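Local coordinates for DNA polymerase III, gamma subunit-related protein (Thermotoga maritima, PDB 2GNO), which probably binds DNA and is related to the gamma subunit of bacterial DNA polymerase III, with an AAA+ ATPase-like architecture, at residues E26-P31 with L162-K167; D90-T95 with L117-W122; L243-L248 with D271-V276. All coordinates share one frame; numbering follows the deposited sequence.

Contact 1 (E26-P31 with L162-K167); sequences EDLSYP and LERDFK
Residues 27-29 make four hydrogen bonds to residues 164-167, three with the backbone and one with the Asp-165 carboxylate, and Tyr-30 adds a ring pair with Phe-166. Asp-27 OD1 accepts from three backbone N-H groups. Its syn lone pair takes the N-H of Phe-166, nearly straight at 175° and 3.0 Å from Phe-166 N to Asp-27 OD1, while the N-H groups of Ser-29 and Tyr-30 reach the same oxygen, the latter from above the carboxylate plane. With CG opposite the backbone N (chi1 -174°), the short carboxylate can serve its own turn and the other segment together. Ser-29 OG works both ways, donating to Asp-165 OD1 at 2.8 Å and accepting from Lys-167 N at 2.9 Å, a double role that suits a small hydroxyl in a buried place. Asp-165 OD2 turns instead to Thr-168 OG1. Between backbones, Leu-28 N donates to Arg-164 O at 2.8 Å.

Two waters extend the polar network: one joins Asp-27 OD2 to Leu-162 O, the other donates firmly to Asp-27 OD2 and only weakly to Glu-163 O.

The apolar part is a T-shaped stack, the edge of Tyr-30 directed at the face of Phe-166, with centroids 5.0 Å apart and planes at 62°.

Asp-27 thus forms an Asx turn leading into helix 30-43, while Asp-165 is the N-cap residue of helix 166-189; the contact joins the starts of these two helices, the second within the AAA+ lid region.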
loop_
_atom_site.group_PDB
_atom_site.type_symbol
_atom_site.label_atom_id
_atom_site.label_comp_id
_atom_site.label_asym_id
_atom_site.label_seq_id
_atom_site.Cartn_x
_atom_site.Cartn_y
_atom_site.Cartn_z
ATOM N N GLU A 26 0.441 1.612 -11.506
ATOM C CA GLU A 26 1.746 1.308 -10.921
ATOM C C GLU A 26 1.944 1.890 -9.514
ATOM O O GLU A 26 2.759 1.361 -8.760
ATOM C CB GLU A 26 2.890 1.773 -11.846
ATOM N N ASP A 27 1.221 2.960 -9.155
ATOM C CA ASP A 27 1.355 3.577 -7.820
ATOM C C ASP A 27 0.962 2.567 -6.752
ATOM O O ASP A 27 0.148 1.682 -7.018
ATOM C CB ASP A 27 0.538 4.882 -7.735
ATOM C CG ASP A 27 0.761 5.654 -6.425
ATOM O OD1 ASP A 27 0.203 5.279 -5.381
ATOM O OD2 ASP A 27 1.425 6.707 -6.448
ATOM N N LEU A 28 1.557 2.668 -5.567
ATOM C CA LEU A 28 1.259 1.712 -4.473
ATOM C C LEU A 28 -0.153 1.793 -3.901
ATOM O O LEU A 28 -0.708 0.768 -3.489
ATOM C CB LEU A 28 2.231 1.886 -3.301
ATOM C CG LEU A 28 3.728 1.642 -3.522
ATOM C CD1 LEU A 28 4.500 1.936 -2.242
ATOM C CD2 LEU A 28 4.003 0.237 -3.980
ATOM N N SER A 29 -0.712 3.005 -3.864
ATOM C CA SER A 29 -2.053 3.245 -3.316
ATOM C C SER A 29 -3.067 3.947 -4.216
ATOM O O SER A 29 -4.238 3.906 -3.878
ATOM C CB SER A 29 -1.917 4.032 -2.006
ATOM O OG SER A 29 -1.246 5.244 -2.226
ATOM N N TYR A 30 -2.666 4.561 -5.339
ATOM C CA TYR A 30 -3.627 5.269 -6.193
ATOM C C TYR A 30 -4.779 4.374 -6.699
ATOM O O TYR A 30 -5.892 4.826 -6.630
ATOM C CB TYR A 30 -2.945 6.065 -7.302
ATOM C CG TYR A 30 -3.789 7.086 -8.021
ATOM C CD1 TYR A 30 -4.339 8.173 -7.337
ATOM C CD2 TYR A 30 -3.913 7.059 -9.402
ATOM C CE1 TYR A 30 -5.063 9.164 -8.010
ATOM C CE2 TYR A 30 -4.602 8.047 -10.082
ATOM C CZ TYR A 30 -5.180 9.090 -9.386
ATOM O OH TYR A 30 -5.869 10.037 -10.092
ATOM N N PRO A 31 -4.509 3.129 -7.195
ATOM C CA PRO A 31 -5.628 2.246 -7.600
ATOM C C PRO A 31 -6.655 2.028 -6.483
ATOM O O PRO A 31 -7.854 2.060 -6.765
ATOM C CB PRO A 31 -4.946 0.943 -8.006
ATOM C CG PRO A 31 -3.547 1.406 -8.453
ATOM C CD PRO A 31 -3.200 2.523 -7.518
ATOM N N LEU A 162 6.894 9.256 -1.131
ATOM C CA LEU A 162 5.712 10.026 -1.506
ATOM C C LEU A 162 5.395 10.002 -2.989
ATOM O O LEU A 162 4.233 9.992 -3.363
ATOM C CB LEU A 162 5.780 11.464 -0.990
ATOM C CG LEU A 162 6.094 11.699 0.487
ATOM C CD1 LEU A 162 5.847 13.164 0.831
ATOM C CD2 LEU A 162 5.307 10.821 1.397
ATOM N N GLU A 163 6.423 9.969 -3.824
ATOM C CA GLU A 163 6.249 9.917 -5.268
ATOM C C GLU A 163 5.636 8.584 -5.753
ATOM O O GLU A 163 5.117 8.538 -6.866
ATOM C CB GLU A 163 7.595 10.194 -5.964
ATOM C CG GLU A 163 7.494 10.396 -7.489
ATOM C CD GLU A 163 8.796 10.814 -8.146
ATOM O OE1 GLU A 163 9.809 11.001 -7.437
ATOM O OE2 GLU A 163 8.801 10.946 -9.391
ATOM N N ARG A 164 5.687 7.519 -4.933
ATOM C CA ARG A 164 5.123 6.219 -5.314
ATOM C C ARG A 164 3.953 5.698 -4.429
ATOM O O ARG A 164 3.373 4.680 -4.770
ATOM C CB ARG A 164 6.261 5.188 -5.487
ATOM C CG ARG A 164 7.044 4.797 -4.230
ATOM C CD ARG A 164 8.283 3.971 -4.612
ATOM N NE ARG A 164 9.012 3.445 -3.449
ATOM C CZ ARG A 164 8.848 2.240 -2.880
ATOM N NH1 ARG A 164 7.968 1.338 -3.340
ATOM N NH2 ARG A 164 9.596 1.915 -1.820
ATOM N N ASP A 165 3.600 6.413 -3.350
ATOM C CA ASP A 165 2.502 6.077 -2.435
ATOM C C ASP A 165 1.551 7.314 -2.325
ATOM O O ASP A 165 1.712 8.156 -1.439
ATOM C CB ASP A 165 3.080 5.670 -1.071
ATOM C CG ASP A 165 2.032 5.246 -0.068
ATOM O OD1 ASP A 165 0.833 5.164 -0.406
ATOM O OD2 ASP A 165 2.412 4.987 1.099
ATOM N N PHE A 166 0.559 7.392 -3.219
ATOM C CA PHE A 166 -0.399 8.522 -3.253
ATOM C C PHE A 166 -1.025 8.906 -1.925
ATOM O O PHE A 166 -1.083 10.082 -1.579
ATOM C CB PHE A 166 -1.505 8.257 -4.292
ATOM C CG PHE A 166 -2.631 9.261 -4.256
ATOM C CD1 PHE A 166 -2.520 10.479 -4.914
ATOM C CD2 PHE A 166 -3.802 8.986 -3.556
ATOM C CE1 PHE A 166 -3.564 11.401 -4.879
ATOM C CE2 PHE A 166 -4.841 9.916 -3.511
ATOM C CZ PHE A 166 -4.720 11.115 -4.171
ATOM N N LYS A 167 -1.480 7.914 -1.173
ATOM C CA LYS A 167 -2.155 8.168 0.104
ATOM C C LYS A 167 -1.257 8.807 1.132
ATOM O O LYS A 167 -1.700 9.659 1.890
ATOM C CB LYS A 167 -2.742 6.868 0.696
ATOM C CG LYS A 167 -3.697 7.129 1.866
ATOM C CD LYS A 167 -4.274 5.876 2.472
ATOM C CE LYS A 167 -5.277 6.237 3.571
ATOM N NZ LYS A 167 -5.897 5.031 4.161
HETATM O O HOH W 1 2.128 9.604 -5.320
HETATM O O HOH W 2 2.613 7.370 -8.763
#

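Contact 2 (D90-T95 with L117-W122); sequences DCERMT and LNTRRW
Glu-92 and Thr-119 meet through a short hydrogen bond, 2.6 Å from Thr-119 OG1 to Glu-92 OE1, with the hydroxyl donating from above the carboxylate plane. A bend at chi2 (-72°) folds the glutamate chain so that its other oxygen, OE2, lies over one face of the Arg-121 guanidinium. This salt bridge is long, 3.8 Å from Glu-92 OE2 to Arg-121 NE, and rests on charge alone because no N-H points at the oxygen. With an alanine here instead of Glu-92, the Thr-119 hydroxyl is likely to lose this acceptor and Arg-121 this opposite charge.

Beside this pair, Asn-118 grips the start of the 3-10 turn with both its backbone and its side-chain oxygen: Cys-91 N donates to Asn-118 O at 2.8 Å, and Asp-90 N to Asn-118 OD1 at 3.0 Å. Segment 90-95 follows strand 84-88, and 117-122 begins in the end of the neighbouring parallel strand 113-119, both in the five-stranded sheet of the P-loop NTPase-like domain, so the bonds tie the turn leaving one strand to the end of the next. Compact Cys-91 fits close against the strand, its SG 3.9 Å from Leu-117 CB, and the selenomethionine Met-94 brings CE to Leu-117 CD2.

Further out, Thr-119 OG1 accepts from Arg-121 N, an ST turn that steadies the hydroxyl. The amide of Asn-118 is oriented through ND2, which donates to His-89 ND1 and Ser-35 OG, while a water donates to both Asn-118 OD1 and Asp-90 OD1.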
loop_
_atom_site.group_PDB
_atom_site.type_symbol
_atom_site.label_atom_id
_atom_site.label_comp_id
_atom_site.label_asym_id
_atom_site.label_seq_id
_atom_site.Cartn_x
_atom_site.Cartn_y
_atom_site.Cartn_z
ATOM N N ASP A 90 -6.457 -5.131 -4.440
ATOM C CA ASP A 90 -5.395 -6.098 -4.790
ATOM C C ASP A 90 -5.968 -7.489 -5.102
ATOM O O ASP A 90 -5.555 -8.502 -4.524
ATOM C CB ASP A 90 -4.345 -6.083 -3.673
ATOM C CG ASP A 90 -3.572 -4.766 -3.624
ATOM O OD1 ASP A 90 -3.127 -4.291 -4.693
ATOM O OD2 ASP A 90 -3.347 -4.230 -2.524
ATOM N N CYS A 91 -6.858 -7.511 -6.098
ATOM C CA CYS A 91 -7.611 -8.703 -6.509
ATOM C C CYS A 91 -6.866 -9.911 -7.082
ATOM O O CYS A 91 -7.467 -10.999 -7.200
ATOM C CB CYS A 91 -8.751 -8.314 -7.441
ATOM S SG CYS A 91 -8.102 -7.653 -8.929
ATOM N N GLU A 92 -5.582 -9.745 -7.415
ATOM C CA GLU A 92 -4.742 -10.860 -7.887
ATOM C C GLU A 92 -4.575 -11.897 -6.774
ATOM O O GLU A 92 -4.190 -13.048 -7.039
ATOM C CB GLU A 92 -3.357 -10.410 -8.381
ATOM C CG GLU A 92 -2.325 -9.858 -7.346
ATOM C CD GLU A 92 -2.609 -8.490 -6.769
ATOM O OE1 GLU A 92 -3.630 -7.854 -7.126
ATOM O OE2 GLU A 92 -1.778 -8.042 -5.950
ATOM N N ARG A 93 -4.820 -11.468 -5.531
ATOM C CA ARG A 93 -4.792 -12.336 -4.369
ATOM C C ARG A 93 -5.908 -13.402 -4.378
ATOM O O ARG A 93 -5.889 -14.300 -3.528
ATOM C CB ARG A 93 -4.868 -11.516 -3.086
ATOM C CG ARG A 93 -3.640 -10.646 -2.800
ATOM C CD ARG A 93 -3.802 -9.968 -1.441
ATOM N NE ARG A 93 -4.935 -9.035 -1.454
ATOM C CZ ARG A 93 -5.472 -8.434 -0.392
ATOM N NH1 ARG A 93 -5.035 -8.630 0.833
ATOM N NH2 ARG A 93 -6.483 -7.605 -0.568
HETATM N N MSE A 94 -6.894 -13.293 -5.280
HETATM C CA MSE A 94 -7.939 -14.281 -5.365
HETATM C C MSE A 94 -7.394 -15.668 -5.654
HETATM O O MSE A 94 -6.476 -15.823 -6.449
HETATM C CB MSE A 94 -8.980 -13.942 -6.434
HETATM C CG MSE A 94 -9.899 -12.788 -6.082
HETATM SE SE MSE A 94 -11.186 -12.524 -7.492
HETATM C CE MSE A 94 -12.013 -10.914 -6.819
ATOM N N THR A 95 -7.973 -16.666 -4.991
ATOM C CA THR A 95 -7.600 -18.054 -5.179
ATOM C C THR A 95 -8.336 -18.527 -6.417
ATOM O O THR A 95 -9.224 -17.829 -6.913
ATOM C CB THR A 95 -8.064 -18.945 -3.997
ATOM O OG1 THR A 95 -9.498 -18.919 -3.892
ATOM C CG2 THR A 95 -7.447 -18.489 -2.682
ATOM N N LEU A 117 -12.743 -3.821 -8.803
ATOM C CA LEU A 117 -11.591 -4.580 -8.427
ATOM C C LEU A 117 -10.401 -3.669 -8.675
ATOM O O LEU A 117 -10.490 -2.740 -9.489
ATOM C CB LEU A 117 -11.447 -5.792 -9.348
ATOM C CG LEU A 117 -12.606 -6.777 -9.506
ATOM C CD1 LEU A 117 -12.190 -7.931 -10.402
ATOM C CD2 LEU A 117 -13.015 -7.308 -8.215
ATOM N N ASN A 118 -9.306 -3.882 -7.959
ATOM C CA ASN A 118 -8.084 -3.112 -8.221
ATOM C C ASN A 118 -6.845 -3.977 -8.045
ATOM O O ASN A 118 -6.818 -4.933 -7.256
ATOM C CB ASN A 118 -8.010 -1.756 -7.486
ATOM C CG ASN A 118 -7.945 -1.888 -5.985
ATOM O OD1 ASN A 118 -6.966 -2.357 -5.447
ATOM N ND2 ASN A 118 -8.962 -1.373 -5.293
ATOM N N THR A 119 -5.827 -3.641 -8.819
ATOM C CA THR A 119 -4.565 -4.376 -8.819
ATOM C C THR A 119 -3.539 -3.557 -9.568
ATOM O O THR A 119 -3.874 -2.617 -10.282
ATOM C CB THR A 119 -4.680 -5.744 -9.551
ATOM O OG1 THR A 119 -3.481 -6.506 -9.382
ATOM C CG2 THR A 119 -4.945 -5.571 -11.069
ATOM N N ARG A 120 -2.288 -3.928 -9.401
ATOM C CA ARG A 120 -1.166 -3.270 -10.075
ATOM C C ARG A 120 -0.506 -4.238 -11.084
ATOM O O ARG A 120 0.451 -3.869 -11.752
ATOM C CB ARG A 120 -0.144 -2.909 -8.999
ATOM C CG ARG A 120 -0.675 -2.010 -7.845
ATOM C CD ARG A 120 0.333 -1.960 -6.727
ATOM N NE ARG A 120 1.637 -1.517 -7.234
ATOM C CZ ARG A 120 2.816 -1.676 -6.618
ATOM N NH1 ARG A 120 2.926 -2.311 -5.444
ATOM N NH2 ARG A 120 3.922 -1.222 -7.210
ATOM N N ARG A 121 -1.093 -5.436 -11.227
ATOM C CA ARG A 121 -0.573 -6.527 -12.008
ATOM C C ARG A 121 -1.659 -7.146 -12.924
ATOM O O ARG A 121 -2.134 -8.241 -12.652
ATOM C CB ARG A 121 -0.098 -7.553 -10.951
ATOM C CG ARG A 121 0.559 -6.894 -9.699
ATOM C CD ARG A 121 1.067 -7.833 -8.637
ATOM N NE ARG A 121 1.534 -7.073 -7.466
ATOM C CZ ARG A 121 1.999 -7.599 -6.328
ATOM N NH1 ARG A 121 2.071 -8.923 -6.148
ATOM N NH2 ARG A 121 2.393 -6.790 -5.344
ATOM N N TRP A 122 -2.045 -6.466 -14.009
ATOM C CA TRP A 122 -3.095 -6.980 -14.940
ATOM C C TRP A 122 -2.921 -8.447 -15.418
ATOM O O TRP A 122 -3.886 -9.231 -15.441
ATOM C CB TRP A 122 -3.258 -6.036 -16.144
ATOM C CG TRP A 122 -4.057 -6.583 -17.324
ATOM C CD1 TRP A 122 -3.548 -7.074 -18.473
ATOM C CD2 TRP A 122 -5.479 -6.669 -17.459
ATOM N NE1 TRP A 122 -4.549 -7.458 -19.330
ATOM C CE2 TRP A 122 -5.752 -7.224 -18.725
ATOM C CE3 TRP A 122 -6.543 -6.328 -16.637
ATOM C CZ2 TRP A 122 -7.059 -7.451 -19.186
ATOM C CZ3 TRP A 122 -7.850 -6.557 -17.083
ATOM C CH2 TRP A 122 -8.093 -7.117 -18.351
HETATM O O HOH W 3 -1.954 -5.379 -7.303
HETATM O O HOH W 4 -4.240 -2.003 -6.070
#

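Contact 3 (L243-L248 with D271-V276); sequences LLIQRL and DSILRV
Helix packing within the all-helical C-terminal region brings Gln-246, on helix 239-254, against Ile-273 and Leu-274 on the segment 271-276. The polar link is a single hydrogen bond, from Gln-246 NE2 to Ile-273 O, 3.1 Å long with an N-H...O angle of 156°. The amide N-H arrives from above the carbonyl plane, and Val-276 N reaches the same oxygen from the opposite face, so this carbonyl is held by two donors. The Gln-246 chain kinks at its second torsion (-62°), which swings the amide to this carbonyl; a glutamine suits the place because it is long enough to span the gap and carries a donor. At the other end of the amide, OE1 sits against Leu-274, 3.2 Å from its CD2, a close polar-apolar contact.

Ile-245 and Ile-273 provide the apolar side. Their CG2 methyls meet at 3.5 Å, tighter than usual for carbons, and the side chains cross at about a right angle. Both branched side chains also touch Thr-286, and Leu-274 lies on Arg-250 and Leu-253 of helix 239-254. One side-chain-to-backbone bond beside one isoleucine pair makes this helix-helix packing of 239-254 against 261-274, with helix 283-298 alongside, in the gamma subunit-related C-terminal region.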
loop_
_atom_site.group_PDB
_atom_site.type_symbol
_atom_site.label_atom_id
_atom_site.label_comp_id
_atom_site.label_asym_id
_atom_site.label_seq_id
_atom_site.Cartn_x
_atom_site.Cartn_y
_atom_site.Cartn_z
ATOM N N LEU A 243 7.934 -8.364 8.458
ATOM C CA LEU A 243 7.329 -7.129 7.951
ATOM C C LEU A 243 8.279 -5.944 8.093
ATOM O O LEU A 243 8.392 -5.156 7.171
ATOM C CB LEU A 243 6.011 -6.794 8.687
ATOM C CG LEU A 243 5.276 -5.476 8.352
ATOM C CD1 LEU A 243 5.014 -5.268 6.852
ATOM C CD2 LEU A 243 3.965 -5.405 9.137
ATOM N N LEU A 244 8.933 -5.808 9.249
ATOM C CA LEU A 244 9.885 -4.713 9.465
ATOM C C LEU A 244 11.053 -4.873 8.493
ATOM O O LEU A 244 11.485 -3.899 7.902
ATOM C CB LEU A 244 10.355 -4.675 10.918
ATOM C CG LEU A 244 11.260 -3.528 11.392
ATOM C CD1 LEU A 244 10.672 -2.143 11.157
ATOM C CD2 LEU A 244 11.588 -3.710 12.850
ATOM N N ILE A 245 11.552 -6.091 8.322
ATOM C CA ILE A 245 12.653 -6.351 7.366
ATOM C C ILE A 245 12.291 -5.854 5.978
ATOM O O ILE A 245 13.056 -5.120 5.368
ATOM C CB ILE A 245 13.030 -7.845 7.317
ATOM C CG1 ILE A 245 13.775 -8.215 8.598
ATOM C CG2 ILE A 245 13.939 -8.167 6.087
ATOM C CD1 ILE A 245 13.972 -9.693 8.786
ATOM N N GLN A 246 11.115 -6.244 5.510
ATOM C CA GLN A 246 10.628 -5.826 4.190
ATOM C C GLN A 246 10.558 -4.308 4.066
ATOM O O GLN A 246 11.092 -3.742 3.124
ATOM C CB GLN A 246 9.262 -6.473 3.878
ATOM C CG GLN A 246 9.303 -7.990 3.722
ATOM C CD GLN A 246 10.179 -8.440 2.563
ATOM O OE1 GLN A 246 10.450 -7.669 1.644
ATOM N NE2 GLN A 246 10.612 -9.697 2.595
ATOM N N ARG A 247 9.955 -3.658 5.046
ATOM C CA ARG A 247 9.840 -2.207 5.013
ATOM C C ARG A 247 11.167 -1.501 5.057
ATOM O O ARG A 247 11.369 -0.565 4.302
ATOM C CB ARG A 247 9.012 -1.687 6.164
ATOM C CG ARG A 247 7.636 -2.143 6.083
ATOM C CD ARG A 247 6.820 -1.613 7.183
ATOM N NE ARG A 247 6.646 -0.178 7.049
ATOM C CZ ARG A 247 5.742 0.528 7.714
ATOM N NH1 ARG A 247 4.890 -0.046 8.552
ATOM N NH2 ARG A 247 5.665 1.820 7.491
ATOM N N LEU A 248 12.064 -1.940 5.943
ATOM C CA LEU A 248 13.370 -1.306 6.045
ATOM C C LEU A 248 14.197 -1.540 4.775
ATOM O O LEU A 248 14.861 -0.617 4.309
ATOM C CB LEU A 248 14.119 -1.772 7.297
ATOM C CG LEU A 248 13.494 -1.426 8.655
ATOM C CD1 LEU A 248 14.438 -1.853 9.761
ATOM C CD2 LEU A 248 13.192 0.057 8.791
ATOM N N ASP A 271 17.808 -6.561 -2.871
ATOM C CA ASP A 271 16.780 -6.961 -3.864
ATOM C C ASP A 271 16.265 -8.374 -3.608
ATOM O O ASP A 271 15.070 -8.633 -3.763
ATOM C CB ASP A 271 17.285 -6.920 -5.330
ATOM C CG ASP A 271 17.354 -5.514 -5.929
ATOM O OD1 ASP A 271 16.796 -4.543 -5.372
ATOM O OD2 ASP A 271 17.949 -5.394 -7.023
ATOM N N SER A 272 17.175 -9.279 -3.255
ATOM C CA SER A 272 16.835 -10.674 -2.963
ATOM C C SER A 272 15.906 -10.852 -1.770
ATOM O O SER A 272 15.005 -11.686 -1.834
ATOM C CB SER A 272 18.101 -11.512 -2.745
ATOM O OG SER A 272 18.853 -11.583 -3.943
ATOM N N ILE A 273 16.113 -10.059 -0.714
ATOM C CA ILE A 273 15.302 -10.121 0.526
ATOM C C ILE A 273 13.816 -9.947 0.257
ATOM O O ILE A 273 12.990 -10.608 0.881
ATOM C CB ILE A 273 15.706 -9.017 1.577
ATOM C CG1 ILE A 273 17.185 -9.107 1.991
ATOM C CG2 ILE A 273 14.800 -9.057 2.842
ATOM C CD1 ILE A 273 17.644 -10.418 2.455
ATOM N N LEU A 274 13.500 -9.043 -0.666
ATOM C CA LEU A 274 12.129 -8.733 -1.052
ATOM C C LEU A 274 11.359 -9.917 -1.642
ATOM O O LEU A 274 10.143 -9.996 -1.479
ATOM C CB LEU A 274 12.117 -7.558 -2.044
ATOM C CG LEU A 274 12.678 -6.204 -1.567
ATOM C CD1 LEU A 274 12.701 -5.181 -2.691
ATOM C CD2 LEU A 274 11.911 -5.647 -0.371
ATOM N N ARG A 275 12.078 -10.840 -2.282
ATOM C CA ARG A 275 11.505 -12.013 -2.916
ATOM C C ARG A 275 11.537 -13.278 -2.049
ATOM O O ARG A 275 11.036 -14.310 -2.489
ATOM C CB ARG A 275 12.263 -12.267 -4.229
ATOM C CG ARG A 275 12.307 -11.055 -5.169
ATOM C CD ARG A 275 13.177 -11.296 -6.381
ATOM N NE ARG A 275 13.317 -10.081 -7.178
ATOM N N VAL A 276 12.104 -13.219 -0.839
ATOM C CA VAL A 276 12.192 -14.401 0.049
ATOM C C VAL A 276 10.943 -14.519 0.900
ATOM O O VAL A 276 10.474 -13.519 1.428
ATOM C CB VAL A 276 13.426 -14.332 1.003
ATOM C CG1 VAL A 276 13.490 -15.580 1.929
ATOM C CG2 VAL A 276 14.700 -14.199 0.203
#

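Contacts 1 and 2 are directly joined, with centres 16 Å apart, whereas contact 3 stands separate. Arg-120, from the 117-122 segment of contact 2, reaches the loop of contact 1: its NH2 lies 3.2 Å from Glu-26 O, a probable though weak hydrogen bond, and its side chain packs on Leu-28. Along the chain, contact 2 is nested inside the loop that contact 1 closes. Contact 3 follows later, its centre 19 Å from that of contact 1 and 21 Å from that of contact 2, with nearest atoms about 7 and 9 Å away. A sodium ion lies about 4 Å from the Phe-166 side chain in contact 1 and about 11 Å from that of Asn-118.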